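PDB 3JY6: transcriptional regulator, LacI family from Lactobacillus brevis, which probably binds regulatory DNA as a transcription factor, its effector domain here having the fold of periplasmic sugar-binding proteins. Local coordinates for residues F21-I32 with Q234-E245; P87-M95 with W100-F108. All coordinates share one frame; numbering follows the deposited sequence.

Contact 1: F21-I32 with Q234-E245; sequences FSTELFKGISSI and QNPFLMGASSAE
Gly28 CA sits over the face of the Phe237 ring, 3.6 Å from its centroid and 13° off the normal, so a backbone carbon serves as the CH-pi donor. Phe237 is the knob in a hole formed by Glu24, Lys27, Gly28 and Ser31; with CG anti to the backbone N (chi1 -176°), its ring reaches over the neighbouring helix. Gly28 and Gly240 let the two axes come within 6.4 Å, since a CB on either would collide with the facing backbone. CA-H...O contacts follow, among them Gly240 CA to Leu25 O at 3.4 Å. Near the end of helix 20-34, Ile32 CG1 presses tightly on Ala241 CB at 3.4 Å. At the other end Phe21 rests CD1 on Pro236 CB (3.6 Å), while Met239 SD makes a Met-aromatic contact at the ring edge, 4.9 Å from the centroid. Were Phe21 an alanine, Met239 SD would probably lose its aromatic partner and a gap open beside Pro236 and Gln234. Leu25 and Ile29 pack on strand 66-70, and Lys27 forms a salt bridge with Asp44 of the second subunit. This is glycine-mediated helix packing on one face of the parallel beta sheet of a periplasmic-binding-protein-like alpha/beta domain.

Contact 2: P87-M95 with W100-F108; sequences PVVSVDREM and WPQVVTDNF
Val88 sets CG1 over one face of the Trp100 indole, 3.7 Å from the centroid of the five-membered ring, a CH-pi contact. Ser90 CB approaches the same indole at its edge, 3.4 Å from NE1 of Trp100; serine is small enough to fit there, and its OG is hydrogen-bonded to Leu69 O. Trp100 CG stands between its backbone N and carbonyl carbon (chi1 39°), which places the indole beside Val88 and Ser90. Its NE1 is buried with no polar partner. On the sheet face shared by Val91 and Val103 the two valines lie side by side, CG2 of Val91 4.2 Å from CB of Val103. Three backbone hydrogen bonds join these adjacent parallel strands of the six-stranded sheet in a periplasmic-binding-protein-like domain: Ser90 N to Pro101 O, Val103 N to Ser90 O, and Asp92 N to Val103 O at 2.8 Å. Beyond the paired strands the contact turns polar. Asn107, which begins helix 107-119, donates ND2 to Glu94 OE1 at 2.8 Å (162°) from above the carboxylate plane, and accepts at OD1 from Arg142 on helix 137-147, uses to which an amide is suited. A water donating to Asp92 OD1 and accepting from Asn107 ND2 adds a mediated link beside that direct bond; Asp92 OD1 is also hydrogen-bonded to Gln234 NE2. Glu94 OE2 forms a salt bridge with Lys260, which would probably help keep Glu94 ionised. The chemistry thus passes from a parallel strand pair with valine and tryptophan packing to a charged network that includes a water.

The centres of contacts 1 and 2 lie about 13 Å apart in the same alpha/beta domain. In chain order come helix 20-34, strands 88-91 and 102-104, then helix 236-251, so contact 2 falls between the two halves of contact 1. Both strands are neighbours in the six-stranded parallel sheet, and helix 236-251 packs against it: Ser243 CB meets Val91 CG2 at 3.4 Å. Gln234 NE2 probably donates to Asp92 OD1 and Thr105 OG1, tying the approach to that helix to the turn that follows strand 88-91 and to Thr105. Distant parts of the sequence thus complete one domain, consistent with the interwoven chain of periplasmic-binding-protein folds.

Contact 1: F21-I32 with Q234-E245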
loop_
_atom_site.group_PDB
_atom_site.type_symbol
_atom_site.label_atom_id
_atom_site.label_comp_id
_atom_site.label_asym_id
_atom_site.label_seq_id
_atom_site.Cartn_x
_atom_site.Cartn_y
_atom_site.Cartn_z
ATOM N N PHE A 21 -5.935 -0.055 -3.080
ATOM C CA PHE A 21 -7.008 -0.776 -3.764
ATOM C C PHE A 21 -6.504 -2.106 -4.328
ATOM O O PHE A 21 -7.208 -3.109 -4.302
ATOM C CB PHE A 21 -7.562 0.066 -4.921
ATOM C CG PHE A 21 -8.658 -0.611 -5.704
ATOM C CD1 PHE A 21 -9.987 -0.513 -5.298
ATOM C CD2 PHE A 21 -8.359 -1.356 -6.849
ATOM C CE1 PHE A 21 -11.011 -1.142 -6.017
ATOM C CE2 PHE A 21 -9.371 -1.993 -7.580
ATOM C CZ PHE A 21 -10.708 -1.886 -7.164
ATOM N N SER A 22 -5.283 -2.097 -4.848
ATOM C CA SER A 22 -4.692 -3.285 -5.438
ATOM C C SER A 22 -4.272 -4.333 -4.427
ATOM O O SER A 22 -4.575 -5.515 -4.584
ATOM C CB SER A 22 -3.480 -2.900 -6.285
ATOM O OG SER A 22 -3.903 -2.231 -7.450
ATOM N N THR A 23 -3.565 -3.907 -3.392
ATOM C CA THR A 23 -3.109 -4.852 -2.393
ATOM C C THR A 23 -4.266 -5.489 -1.658
ATOM O O THR A 23 -4.179 -6.652 -1.305
ATOM C CB THR A 23 -2.147 -4.194 -1.398
ATOM O OG1 THR A 23 -2.749 -3.016 -0.845
ATOM C CG2 THR A 23 -0.852 -3.834 -2.094
ATOM N N GLU A 24 -5.342 -4.735 -1.437
ATOM C CA GLU A 24 -6.525 -5.275 -0.753
ATOM C C GLU A 24 -7.211 -6.221 -1.717
ATOM O O GLU A 24 -7.713 -7.274 -1.324
ATOM C CB GLU A 24 -7.541 -4.175 -0.367
ATOM C CG GLU A 24 -7.299 -3.522 0.975
ATOM C CD GLU A 24 -7.424 -4.518 2.108
ATOM O OE1 GLU A 24 -8.548 -4.994 2.367
ATOM O OE2 GLU A 24 -6.397 -4.849 2.734
ATOM N N LEU A 25 -7.277 -5.807 -2.978
ATOM C CA LEU A 25 -7.895 -6.630 -4.010
ATOM C C LEU A 25 -7.243 -7.998 -3.919
ATOM O O LEU A 25 -7.927 -9.019 -3.834
ATOM C CB LEU A 25 -7.637 -6.050 -5.402
ATOM C CG LEU A 25 -8.451 -6.688 -6.515
ATOM C CD1 LEU A 25 -9.847 -6.117 -6.452
ATOM C CD2 LEU A 25 -7.839 -6.383 -7.862
ATOM N N PHE A 26 -5.915 -8.002 -3.933
ATOM C CA PHE A 26 -5.150 -9.242 -3.841
ATOM C C PHE A 26 -5.448 -10.046 -2.575
ATOM O O PHE A 26 -5.500 -11.279 -2.617
ATOM C CB PHE A 26 -3.657 -8.964 -3.896
ATOM C CG PHE A 26 -2.820 -10.211 -3.955
ATOM C CD1 PHE A 26 -2.845 -11.041 -5.083
ATOM C CD2 PHE A 26 -1.996 -10.554 -2.889
ATOM C CE1 PHE A 26 -2.052 -12.203 -5.148
ATOM C CE2 PHE A 26 -1.200 -11.710 -2.941
ATOM C CZ PHE A 26 -1.227 -12.539 -4.079
ATOM N N LYS A 27 -5.601 -9.357 -1.446
ATOM C CA LYS A 27 -5.927 -10.047 -0.204
ATOM C C LYS A 27 -7.267 -10.764 -0.352
ATOM O O LYS A 27 -7.441 -11.866 0.153
ATOM C CB LYS A 27 -6.004 -9.054 0.955
ATOM C CG LYS A 27 -4.659 -8.681 1.545
ATOM C CD LYS A 27 -4.850 -7.738 2.724
ATOM C CE LYS A 27 -3.530 -7.225 3.238
ATOM N NZ LYS A 27 -2.698 -8.328 3.777
ATOM N N GLY A 28 -8.213 -10.128 -1.040
ATOM C CA GLY A 28 -9.517 -10.735 -1.256
ATOM C C GLY A 28 -9.397 -11.996 -2.100
ATOM O O GLY A 28 -9.987 -13.030 -1.794
ATOM N N ILE A 29 -8.609 -11.904 -3.164
ATOM C CA ILE A 29 -8.383 -13.017 -4.077
ATOM C C ILE A 29 -7.726 -14.202 -3.374
ATOM O O ILE A 29 -8.091 -15.348 -3.608
ATOM C CB ILE A 29 -7.475 -12.570 -5.257
ATOM C CG1 ILE A 29 -8.259 -11.644 -6.186
ATOM C CG2 ILE A 29 -6.930 -13.788 -6.017
ATOM C CD1 ILE A 29 -7.384 -10.918 -7.160
ATOM N N SER A 30 -6.751 -13.906 -2.517
ATOM C CA SER A 30 -6.020 -14.933 -1.795
ATOM C C SER A 30 -6.844 -15.692 -0.774
ATOM O O SER A 30 -6.662 -16.896 -0.631
ATOM C CB SER A 30 -4.786 -14.328 -1.121
ATOM O OG SER A 30 -3.837 -13.933 -2.097
ATOM N N SER A 31 -7.750 -15.015 -0.070
ATOM C CA SER A 31 -8.571 -15.705 0.924
ATOM C C SER A 31 -9.582 -16.659 0.277
ATOM O O SER A 31 -9.922 -17.689 0.863
ATOM C CB SER A 31 -9.317 -14.715 1.819
ATOM O OG SER A 31 -10.429 -14.166 1.147
ATOM N N ILE A 32 -10.079 -16.320 -0.912
ATOM C CA ILE A 32 -11.028 -17.208 -1.587
ATOM C C ILE A 32 -10.292 -18.361 -2.267
ATOM O O ILE A 32 -10.679 -19.525 -2.117
ATOM C CB ILE A 32 -11.881 -16.451 -2.648
ATOM C CG1 ILE A 32 -12.800 -15.450 -1.952
ATOM C CG2 ILE A 32 -12.740 -17.443 -3.456
ATOM C CD1 ILE A 32 -13.751 -16.072 -0.924
ATOM N N GLN A 234 -14.909 1.408 -2.360
ATOM C CA GLN A 234 -15.216 0.425 -3.396
ATOM C C GLN A 234 -15.274 -1.021 -2.904
ATOM O O GLN A 234 -15.715 -1.887 -3.650
ATOM C CB GLN A 234 -14.193 0.504 -4.520
ATOM C CG GLN A 234 -14.551 1.457 -5.622
ATOM C CD GLN A 234 -13.464 1.522 -6.668
ATOM O OE1 GLN A 234 -12.443 2.203 -6.495
ATOM N NE2 GLN A 234 -13.663 0.794 -7.760
ATOM N N ASN A 235 -14.841 -1.278 -1.664
ATOM C CA ASN A 235 -14.842 -2.638 -1.111
ATOM C C ASN A 235 -13.869 -3.508 -1.928
ATOM O O ASN A 235 -14.240 -4.577 -2.396
ATOM C CB ASN A 235 -16.242 -3.272 -1.226
ATOM C CG ASN A 235 -17.219 -2.774 -0.177
ATOM O OD1 ASN A 235 -18.436 -2.715 -0.417
ATOM N ND2 ASN A 235 -16.705 -2.442 0.998
ATOM N N PRO A 236 -12.620 -3.061 -2.105
ATOM C CA PRO A 236 -11.642 -3.838 -2.882
ATOM C C PRO A 236 -11.435 -5.295 -2.462
ATOM O O PRO A 236 -11.238 -6.170 -3.312
ATOM C CB PRO A 236 -10.365 -3.005 -2.769
ATOM C CG PRO A 236 -10.547 -2.279 -1.459
ATOM C CD PRO A 236 -11.992 -1.873 -1.509
ATOM N N PHE A 237 -11.474 -5.562 -1.161
ATOM C CA PHE A 237 -11.304 -6.932 -0.693
ATOM C C PHE A 237 -12.457 -7.757 -1.266
ATOM O O PHE A 237 -12.259 -8.872 -1.764
ATOM C CB PHE A 237 -11.354 -7.010 0.842
ATOM C CG PHE A 237 -11.081 -8.394 1.392
ATOM C CD1 PHE A 237 -9.786 -8.785 1.737
ATOM C CD2 PHE A 237 -12.124 -9.315 1.550
ATOM C CE1 PHE A 237 -9.525 -10.092 2.240
ATOM C CE2 PHE A 237 -11.884 -10.618 2.045
ATOM C CZ PHE A 237 -10.581 -11.002 2.391
ATOM N N LEU A 238 -13.658 -7.192 -1.201
ATOM C CA LEU A 238 -14.845 -7.874 -1.695
ATOM C C LEU A 238 -14.803 -8.049 -3.203
ATOM O O LEU A 238 -15.211 -9.084 -3.722
ATOM C CB LEU A 238 -16.105 -7.104 -1.293
ATOM C CG LEU A 238 -17.430 -7.757 -1.670
ATOM C CD1 LEU A 238 -17.576 -9.072 -0.934
ATOM C CD2 LEU A 238 -18.573 -6.825 -1.318
ATOM N N MET A 239 -14.322 -7.034 -3.912
ATOM C CA MET A 239 -14.221 -7.121 -5.367
ATOM C C MET A 239 -13.199 -8.219 -5.707
ATOM O O MET A 239 -13.402 -9.023 -6.624
ATOM C CB MET A 239 -13.783 -5.766 -5.951
ATOM C CG MET A 239 -14.844 -4.641 -5.905
ATOM S SD MET A 239 -14.268 -3.063 -6.627
ATOM C CE MET A 239 -14.568 -3.332 -8.346
ATOM N N GLY A 240 -12.122 -8.265 -4.930
ATOM C CA GLY A 240 -11.086 -9.268 -5.145
ATOM C C GLY A 240 -11.579 -10.677 -4.841
ATOM O O GLY A 240 -11.270 -11.632 -5.561
ATOM N N ALA A 241 -12.354 -10.817 -3.768
ATOM C CA ALA A 241 -12.894 -12.130 -3.404
ATOM C C ALA A 241 -13.965 -12.587 -4.412
ATOM O O ALA A 241 -14.098 -13.779 -4.703
ATOM C CB ALA A 241 -13.485 -12.098 -1.968
ATOM N N SER A 242 -14.730 -11.639 -4.939
ATOM C CA SER A 242 -15.767 -11.976 -5.898
ATOM C C SER A 242 -15.128 -12.421 -7.201
ATOM O O SER A 242 -15.613 -13.348 -7.861
ATOM C CB SER A 242 -16.676 -10.770 -6.146
ATOM O OG SER A 242 -17.229 -10.335 -4.923
ATOM N N SER A 243 -14.038 -11.764 -7.576
ATOM C CA SER A 243 -13.360 -12.128 -8.812
ATOM C C SER A 243 -12.707 -13.494 -8.664
ATOM O O SER A 243 -12.571 -14.232 -9.657
ATOM C CB SER A 243 -12.320 -11.077 -9.220
ATOM O OG SER A 243 -11.150 -11.137 -8.434
ATOM N N ALA A 244 -12.308 -13.833 -7.433
ATOM C CA ALA A 244 -11.701 -15.139 -7.172
ATOM C C ALA A 244 -12.787 -16.225 -7.194
ATOM O O ALA A 244 -12.531 -17.363 -7.588
ATOM C CB ALA A 244 -10.983 -15.148 -5.829
ATOM N N GLU A 245 -13.995 -15.879 -6.764
ATOM C CA GLU A 245 -15.100 -16.837 -6.778
ATOM C C GLU A 245 -15.433 -17.204 -8.226
ATOM O O GLU A 245 -15.713 -18.358 -8.546
ATOM C CB GLU A 245 -16.341 -16.250 -6.091
ATOM C CG GLU A 245 -16.238 -16.164 -4.566
ATOM C CD GLU A 245 -16.420 -17.513 -3.884
ATOM O OE1 GLU A 245 -16.492 -18.535 -4.596
ATOM O OE2 GLU A 245 -16.488 -17.550 -2.629
#

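Contact 2: P87-M95 with W100-F108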
loop_
_atom_site.group_PDB
_atom_site.type_symbol
_atom_site.label_atom_id
_atom_site.label_comp_id
_atom_site.label_asym_id
_atom_site.label_seq_id
_atom_site.Cartn_x
_atom_site.Cartn_y
_atom_site.Cartn_z
ATOM N N PRO A 87 -8.212 -19.370 -18.141
ATOM C CA PRO A 87 -9.383 -18.527 -17.905
ATOM C C PRO A 87 -8.947 -17.150 -17.409
ATOM O O PRO A 87 -7.904 -17.012 -16.769
ATOM C CB PRO A 87 -10.185 -19.311 -16.865
ATOM C CG PRO A 87 -9.121 -20.137 -16.144
ATOM C CD PRO A 87 -8.234 -20.573 -17.292
ATOM N N VAL A 88 -9.752 -16.137 -17.713
ATOM C CA VAL A 88 -9.447 -14.765 -17.329
ATOM C C VAL A 88 -10.653 -14.083 -16.704
ATOM O O VAL A 88 -11.794 -14.333 -17.102
ATOM C CB VAL A 88 -9.037 -13.918 -18.566
ATOM C CG1 VAL A 88 -8.666 -12.499 -18.146
ATOM C CG2 VAL A 88 -7.862 -14.589 -19.311
ATOM N N VAL A 89 -10.398 -13.229 -15.716
ATOM C CA VAL A 89 -11.450 -12.438 -15.087
ATOM C C VAL A 89 -10.848 -11.048 -14.938
ATOM O O VAL A 89 -9.709 -10.913 -14.503
ATOM C CB VAL A 89 -11.860 -12.953 -13.676
ATOM C CG1 VAL A 89 -12.902 -12.020 -13.068
ATOM C CG2 VAL A 89 -12.459 -14.331 -13.766
ATOM N N SER A 90 -11.602 -10.022 -15.311
ATOM C CA SER A 90 -11.117 -8.650 -15.201
ATOM C C SER A 90 -11.805 -7.945 -14.022
ATOM O O SER A 90 -12.933 -8.271 -13.651
ATOM C CB SER A 90 -11.383 -7.895 -16.509
ATOM O OG SER A 90 -10.470 -6.820 -16.662
ATOM N N VAL A 91 -11.110 -6.990 -13.426
ATOM C CA VAL A 91 -11.658 -6.268 -12.287
ATOM C C VAL A 91 -11.419 -4.767 -12.346
ATOM O O VAL A 91 -10.351 -4.308 -12.765
ATOM C CB VAL A 91 -11.055 -6.786 -10.952
ATOM C CG1 VAL A 91 -11.731 -6.098 -9.765
ATOM C CG2 VAL A 91 -11.214 -8.291 -10.863
ATOM N N ASP A 92 -12.440 -4.018 -11.933
ATOM C CA ASP A 92 -12.392 -2.559 -11.847
ATOM C C ASP A 92 -12.087 -1.848 -13.163
ATOM O O ASP A 92 -11.452 -0.799 -13.161
ATOM C CB ASP A 92 -11.340 -2.156 -10.800
ATOM C CG ASP A 92 -11.427 -0.692 -10.415
ATOM O OD1 ASP A 92 -12.500 -0.265 -9.949
ATOM O OD2 ASP A 92 -10.427 0.041 -10.574
ATOM N N ARG A 93 -12.564 -2.388 -14.279
ATOM C CA ARG A 93 -12.261 -1.786 -15.570
ATOM C C ARG A 93 -13.359 -1.088 -16.337
ATOM O O ARG A 93 -13.075 -0.196 -17.127
ATOM C CB ARG A 93 -11.612 -2.827 -16.484
ATOM C CG ARG A 93 -10.108 -2.946 -16.301
ATOM C CD ARG A 93 -9.425 -1.716 -16.863
ATOM N NE ARG A 93 -9.850 -1.459 -18.240
ATOM C CZ ARG A 93 -9.413 -2.124 -19.307
ATOM N NH1 ARG A 93 -8.519 -3.100 -19.173
ATOM N NH2 ARG A 93 -9.882 -1.819 -20.511
ATOM N N GLU A 94 -14.605 -1.480 -16.131
ATOM C CA GLU A 94 -15.698 -0.860 -16.866
ATOM C C GLU A 94 -15.378 -0.912 -18.365
ATOM O O GLU A 94 -15.323 0.112 -19.042
ATOM C CB GLU A 94 -15.894 0.596 -16.439
ATOM C CG GLU A 94 -17.312 1.109 -16.696
ATOM C CD GLU A 94 -18.219 0.945 -15.488
ATOM O OE1 GLU A 94 -18.152 1.794 -14.571
ATOM O OE2 GLU A 94 -18.992 -0.036 -15.448
ATOM N N MET A 95 -15.149 -2.126 -18.859
ATOM C CA MET A 95 -14.847 -2.374 -20.270
ATOM C C MET A 95 -16.152 -2.793 -20.945
ATOM O O MET A 95 -16.874 -3.635 -20.414
ATOM C CB MET A 95 -13.843 -3.522 -20.375
ATOM C CG MET A 95 -12.975 -3.519 -21.622
ATOM S SD MET A 95 -12.229 -5.146 -21.942
ATOM C CE MET A 95 -11.684 -5.644 -20.321
ATOM N N TRP A 100 -14.459 -11.731 -21.322
ATOM C CA TRP A 100 -14.427 -12.592 -20.145
ATOM C C TRP A 100 -15.287 -11.980 -19.042
ATOM O O TRP A 100 -15.715 -10.836 -19.156
ATOM C CB TRP A 100 -12.977 -12.819 -19.689
ATOM C CG TRP A 100 -12.093 -11.627 -19.784
ATOM C CD1 TRP A 100 -12.160 -10.498 -19.023
ATOM C CD2 TRP A 100 -11.014 -11.425 -20.710
ATOM N NE1 TRP A 100 -11.181 -9.608 -19.409
ATOM C CE2 TRP A 100 -10.452 -10.161 -20.425
ATOM C CE3 TRP A 100 -10.434 -12.208 -21.714
ATOM C CZ2 TRP A 100 -9.378 -9.636 -21.154
ATOM C CZ3 TRP A 100 -9.361 -11.687 -22.435
ATOM C CH2 TRP A 100 -8.829 -10.422 -22.132
ATOM N N PRO A 101 -15.586 -12.741 -17.979
ATOM C CA PRO A 101 -16.415 -12.174 -16.905
ATOM C C PRO A 101 -15.718 -10.989 -16.238
ATOM O O PRO A 101 -14.487 -10.934 -16.195
ATOM C CB PRO A 101 -16.581 -13.344 -15.932
ATOM C CG PRO A 101 -16.340 -14.583 -16.788
ATOM C CD PRO A 101 -15.223 -14.146 -17.697
ATOM N N GLN A 102 -16.499 -10.053 -15.710
ATOM C CA GLN A 102 -15.938 -8.881 -15.042
ATOM C C GLN A 102 -16.563 -8.565 -13.698
ATOM O O GLN A 102 -17.738 -8.825 -13.464
ATOM C CB GLN A 102 -16.127 -7.624 -15.868
ATOM C CG GLN A 102 -15.439 -7.547 -17.187
ATOM C CD GLN A 102 -15.895 -6.308 -17.900
ATOM O OE1 GLN A 102 -17.056 -6.211 -18.317
ATOM N NE2 GLN A 102 -15.003 -5.329 -18.013
ATOM N N VAL A 103 -15.759 -7.946 -12.843
ATOM C CA VAL A 103 -16.187 -7.508 -11.530
ATOM C C VAL A 103 -15.916 -6.007 -11.524
ATOM O O VAL A 103 -14.767 -5.559 -11.637
ATOM C CB VAL A 103 -15.384 -8.206 -10.409
ATOM C CG1 VAL A 103 -15.836 -7.679 -9.027
ATOM C CG2 VAL A 103 -15.595 -9.716 -10.495
ATOM N N VAL A 104 -16.982 -5.224 -11.408
ATOM C CA VAL A 104 -16.844 -3.782 -11.423
ATOM C C VAL A 104 -17.675 -3.070 -10.358
ATOM O O VAL A 104 -18.519 -3.667 -9.685
ATOM C CB VAL A 104 -17.264 -3.203 -12.801
ATOM C CG1 VAL A 104 -16.531 -3.908 -13.929
ATOM C CG2 VAL A 104 -18.775 -3.342 -12.982
ATOM N N THR A 105 -17.430 -1.771 -10.252
ATOM C CA THR A 105 -18.133 -0.887 -9.326
ATOM C C THR A 105 -19.160 -0.092 -10.146
ATOM O O THR A 105 -18.963 0.145 -11.335
ATOM C CB THR A 105 -17.155 0.138 -8.680
ATOM O OG1 THR A 105 -16.120 -0.556 -7.975
ATOM C CG2 THR A 105 -17.895 1.067 -7.727
ATOM N N ASP A 106 -20.253 0.311 -9.508
ATOM C CA ASP A 106 -21.282 1.116 -10.174
ATOM C C ASP A 106 -20.739 2.544 -10.117
ATOM O O ASP A 106 -21.255 3.385 -9.385
ATOM C CB ASP A 106 -22.596 1.025 -9.397
ATOM C CG ASP A 106 -22.441 1.460 -7.942
ATOM O OD1 ASP A 106 -21.503 0.976 -7.266
ATOM O OD2 ASP A 106 -23.255 2.285 -7.477
ATOM N N ASN A 107 -19.693 2.802 -10.896
ATOM C CA ASN A 107 -19.023 4.101 -10.920
ATOM C C ASN A 107 -19.888 5.331 -11.159
ATOM O O ASN A 107 -19.730 6.341 -10.462
ATOM C CB ASN A 107 -17.890 4.061 -11.939
ATOM C CG ASN A 107 -16.775 3.133 -11.512
ATOM O OD1 ASN A 107 -16.023 3.441 -10.588
ATOM N ND2 ASN A 107 -16.673 1.982 -12.169
ATOM N N PHE A 108 -20.781 5.245 -12.144
ATOM C CA PHE A 108 -21.684 6.349 -12.476
ATOM C C PHE A 108 -22.683 6.569 -11.344
ATOM O O PHE A 108 -22.784 7.673 -10.806
ATOM C CB PHE A 108 -22.442 6.054 -13.776
ATOM C CG PHE A 108 -23.496 7.079 -14.114
ATOM C CD1 PHE A 108 -23.139 8.342 -14.573
ATOM C CD2 PHE A 108 -24.852 6.776 -13.966
ATOM C CE1 PHE A 108 -24.119 9.298 -14.880
ATOM C CE2 PHE A 108 -25.833 7.717 -14.268
ATOM C CZ PHE A 108 -25.465 8.984 -14.727
HETATM O O HOH W 1 -14.405 -0.046 -12.031
#